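Local coordinates for glucosamine kinase (Streptacidiphilus jiangxiensis, PDB 6HWJ), which catalyses the ATP- and magnesium-dependent phosphorylation of D-glucosamine to D-glucosamine 6-phosphate, and acts less well on glucose, at residues A11-L16 and S20-A25. Residues are numbered along the deposited sequence; the frame is centred on the assembly and turned at random.
Sequences AADPAL and SGERRA. With MG (magnesium ion), chain D.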
ATOM      1  N   ALA A  11      28.785  14.503  15.569  1.00 33.44           N
ATOM      2  CA  ALA A  11      28.916  14.828  16.982  1.00 34.68           C
ATOM      3  C   ALA A  11      27.603  14.696  17.731  1.00 34.47           C
ATOM      4  O   ALA A  11      27.583  14.881  18.952  1.00 33.31           O
ATOM      5  CB  ALA A  11      29.457  16.255  17.157  1.00 34.61           C
ATOM      6  N   ALA A  12      26.503  14.406  17.026  1.00 32.57           N
ATOM      7  CA  ALA A  12      25.203  14.388  17.673  1.00 35.45           C
ATOM      8  C   ALA A  12      24.952  13.045  18.350  1.00 33.06           C
ATOM      9  O   ALA A  12      25.516  12.006  17.983  1.00 34.13           O
ATOM     10  CB  ALA A  12      24.100  14.682  16.665  1.00 37.41           C
ATOM     11  N   ASP A  13      24.085  13.075  19.347  1.00 33.06           N
ATOM     12  CA  ASP A  13      23.654  11.849  19.999  1.00 33.87           C
ATOM     13  C   ASP A  13      23.025  10.924  18.963  1.00 33.28           C
ATOM     14  O   ASP A  13      22.244  11.382  18.111  1.00 32.34           O
ATOM     15  CB  ASP A  13      22.664  12.172  21.123  1.00 35.65           C
ATOM     16  CG  ASP A  13      22.291  10.967  21.941  1.00 36.29           C
ATOM     17  OD1 ASP A  13      21.680  10.040  21.405  1.00 38.39           O
ATOM     18  OD2 ASP A  13      22.598  10.952  23.146  1.00 40.78           O
ATOM     19  N   PRO A  14      23.358   9.630  18.980  1.00 34.61           N
ATOM     20  CA  PRO A  14      22.811   8.722  17.953  1.00 36.82           C
ATOM     21  C   PRO A  14      21.293   8.664  17.929  1.00 38.40           C
ATOM     22  O   PRO A  14      20.721   8.267  16.895  1.00 36.63           O
ATOM     23  CB  PRO A  14      23.410   7.360  18.327  1.00 39.06           C
ATOM     24  CG  PRO A  14      24.661   7.686  19.057  1.00 38.92           C
ATOM     25  CD  PRO A  14      24.384   8.965  19.811  1.00 39.10           C
ATOM     26  N   ALA A  15      20.618   9.044  19.020  1.00 33.86           N
ATOM     27  CA  ALA A  15      19.155   9.088  19.017  1.00 33.78           C
ATOM     28  C   ALA A  15      18.597  10.108  18.034  1.00 34.34           C
ATOM     29  O   ALA A  15      17.378  10.144  17.821  1.00 32.39           O
ATOM     30  CB  ALA A  15      18.644   9.414  20.433  1.00 40.82           C
ATOM     31  N   LEU A  16      19.462  10.938  17.435  1.00 32.67           N
ATOM     32  CA  LEU A  16      19.031  11.883  16.418  1.00 32.15           C
ATOM     33  C   LEU A  16      18.152  11.221  15.362  1.00 32.67           C
ATOM     34  O   LEU A  16      17.186  11.824  14.889  1.00 33.34           O
ATOM     35  CB  LEU A  16      20.264  12.503  15.764  1.00 33.44           C
ATOM     36  CG  LEU A  16      20.058  13.552  14.669  1.00 36.76           C
ATOM     37  CD1 LEU A  16      19.512  14.844  15.261  1.00 36.50           C
ATOM     38  CD2 LEU A  16      21.372  13.798  13.952  1.00 37.09           C
ATOM     39  N   SER A  20      10.710   9.080  17.676  1.00 53.03           N
ATOM     40  CA  SER A  20      10.236   9.145  19.051  1.00 62.59           C
ATOM     41  C   SER A  20      11.346   9.485  20.046  1.00 61.66           C
ATOM     42  O   SER A  20      11.124   9.398  21.258  1.00 66.08           O
ATOM     43  CB  SER A  20       9.575   7.821  19.447  1.00 70.26           C
ATOM     44  OG  SER A  20      10.491   6.738  19.359  1.00 74.63           O
ATOM     45  N   GLY A  21      12.531   9.862  19.563  1.00 53.14           N
ATOM     46  CA  GLY A  21      13.592  10.315  20.437  1.00 48.49           C
ATOM     47  C   GLY A  21      14.379   9.183  21.065  1.00 47.51           C
ATOM     48  O   GLY A  21      14.168   7.996  20.802  1.00 43.01           O
ATOM     49  N   GLU A  22      15.310   9.577  21.932  1.00 51.68           N
ATOM     50  CA  GLU A  22      16.205   8.622  22.569  1.00 58.23           C
ATOM     51  C   GLU A  22      15.418   7.542  23.301  1.00 58.17           C
ATOM     52  O   GLU A  22      14.431   7.819  23.987  1.00 57.54           O
ATOM     53  CB  GLU A  22      17.137   9.342  23.550  1.00 65.11           C
ATOM     54  CG  GLU A  22      18.199   8.448  24.162  1.00 73.17           C
ATOM     55  CD  GLU A  22      19.078   9.178  25.161  1.00 78.22           C
ATOM     56  OE1 GLU A  22      18.537   9.989  25.946  1.00 78.26           O
ATOM     57  OE2 GLU A  22      20.307   8.947  25.156  1.00 80.91           O
ATOM     58  N   ARG A  23      15.864   6.302  23.156  1.00 58.76           N
ATOM     59  CA  ARG A  23      15.264   5.181  23.860  1.00 61.84           C
ATOM     60  C   ARG A  23      16.163   4.771  25.018  1.00 55.78           C
ATOM     61  O   ARG A  23      17.173   5.420  25.313  1.00 52.23           O
ATOM     62  CB  ARG A  23      15.014   4.024  22.891  1.00 70.17           C
ATOM     63  CG  ARG A  23      16.226   3.577  22.104  1.00 73.45           C
ATOM     64  CD  ARG A  23      15.799   2.821  20.857  1.00 76.41           C
ATOM     65  NE  ARG A  23      16.940   2.238  20.159  1.00 79.78           N
ATOM     66  CZ  ARG A  23      16.891   1.733  18.931  1.00 80.53           C
ATOM     67  NH1 ARG A  23      17.988   1.226  18.384  1.00 81.40           N
ATOM     68  NH2 ARG A  23      15.752   1.741  18.247  1.00 79.32           N
ATOM     69  N   ARG A  24      15.784   3.689  25.696  1.00 53.66           N
ATOM     70  CA  ARG A  24      16.578   3.191  26.809  1.00 56.27           C
ATOM     71  C   ARG A  24      18.034   3.029  26.384  1.00 49.36           C
ATOM     72  O   ARG A  24      18.332   2.513  25.300  1.00 45.58           O
ATOM     73  CB  ARG A  24      16.020   1.856  27.311  1.00 65.07           C
ATOM     74  CG  ARG A  24      14.636   1.949  27.943  1.00 71.01           C
ATOM     75  CD  ARG A  24      14.630   2.824  29.190  1.00 75.05           C
ATOM     76  NE  ARG A  24      15.670   2.447  30.143  1.00 79.63           N
ATOM     77  CZ  ARG A  24      15.584   1.423  30.994  1.00 83.16           C
ATOM     78  NH1 ARG A  24      14.500   0.655  31.017  1.00 82.99           N
ATOM     79  NH2 ARG A  24      16.587   1.165  31.824  1.00 84.65           N
ATOM     80  N   ALA A  25      18.940   3.491  27.247  1.00 47.86           N
ATOM     81  CA  ALA A  25      20.363   3.457  26.924  1.00 47.90           C
ATOM     82  C   ALA A  25      20.842   2.041  26.632  1.00 47.76           C
ATOM     83  O   ALA A  25      21.781   1.858  25.849  1.00 45.59           O
ATOM     84  CB  ALA A  25      21.172   4.061  28.080  1.00 45.74           C
TER
HETATM   85 MG    MG D 502      21.650   7.465  24.510  1.00 46.42          MG
HETATM   86  O   HOH W   1      23.308   8.879  24.342  1.00 49.00           O
HETATM   87  O   HOH W   2      21.368   7.830  22.332  1.00 48.92           O
HETATM   88  O   HOH W   3      20.141   6.041  24.385  1.00 37.42           O
HETATM   89  O   HOH W   4      21.901   6.961  26.564  1.00 41.98           O
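D13 OD1 is gripped twice: the backbone N of A15 donates to it over 2.8 Å, nearly straight at 166°, and a water bound to the same magnesium as E22 OE2 donates to it over a notably short distance. The bond from A15 N closes an Asx turn and uses the OD1 lone pair that points away from OD2. One residue further on, L16 N donates to D13 O at 2.9 Å, as the short 3-10 segment begins. A second water of the metal donates to D13 OD2, so D13 sits in the second shell, holding the ion through two of its first-shell waters. E22 binds it directly and through one oxygen, OE2, at 2.1 Å; OE1 lies 4.3 Å from the magnesium. With CG anti to the backbone N (chi1 -174°) and the chain extended beyond it, E22 carries its carboxylate out to the ion. The two acid groups stand nearly perpendicular, their planes 87° apart, and D13 OD2 comes within 3.6 Å of E22 OE2, a closeness that the cation and its waters would be expected to offset. Another metal water, opposite the one on D13 OD2, donates to R23 O across 3.2 Å, tying the backbone after E22 to the same ion. All this lies at the surface, in the loop between helix 5-11 and strand 34-42, away from the active site. L16 packs on L33 and P14 on V29. No direct hydrogen bond joins the segments; beside the metal they meet where the A15 methyl, CB, presses 3.3 Å from E22 CA.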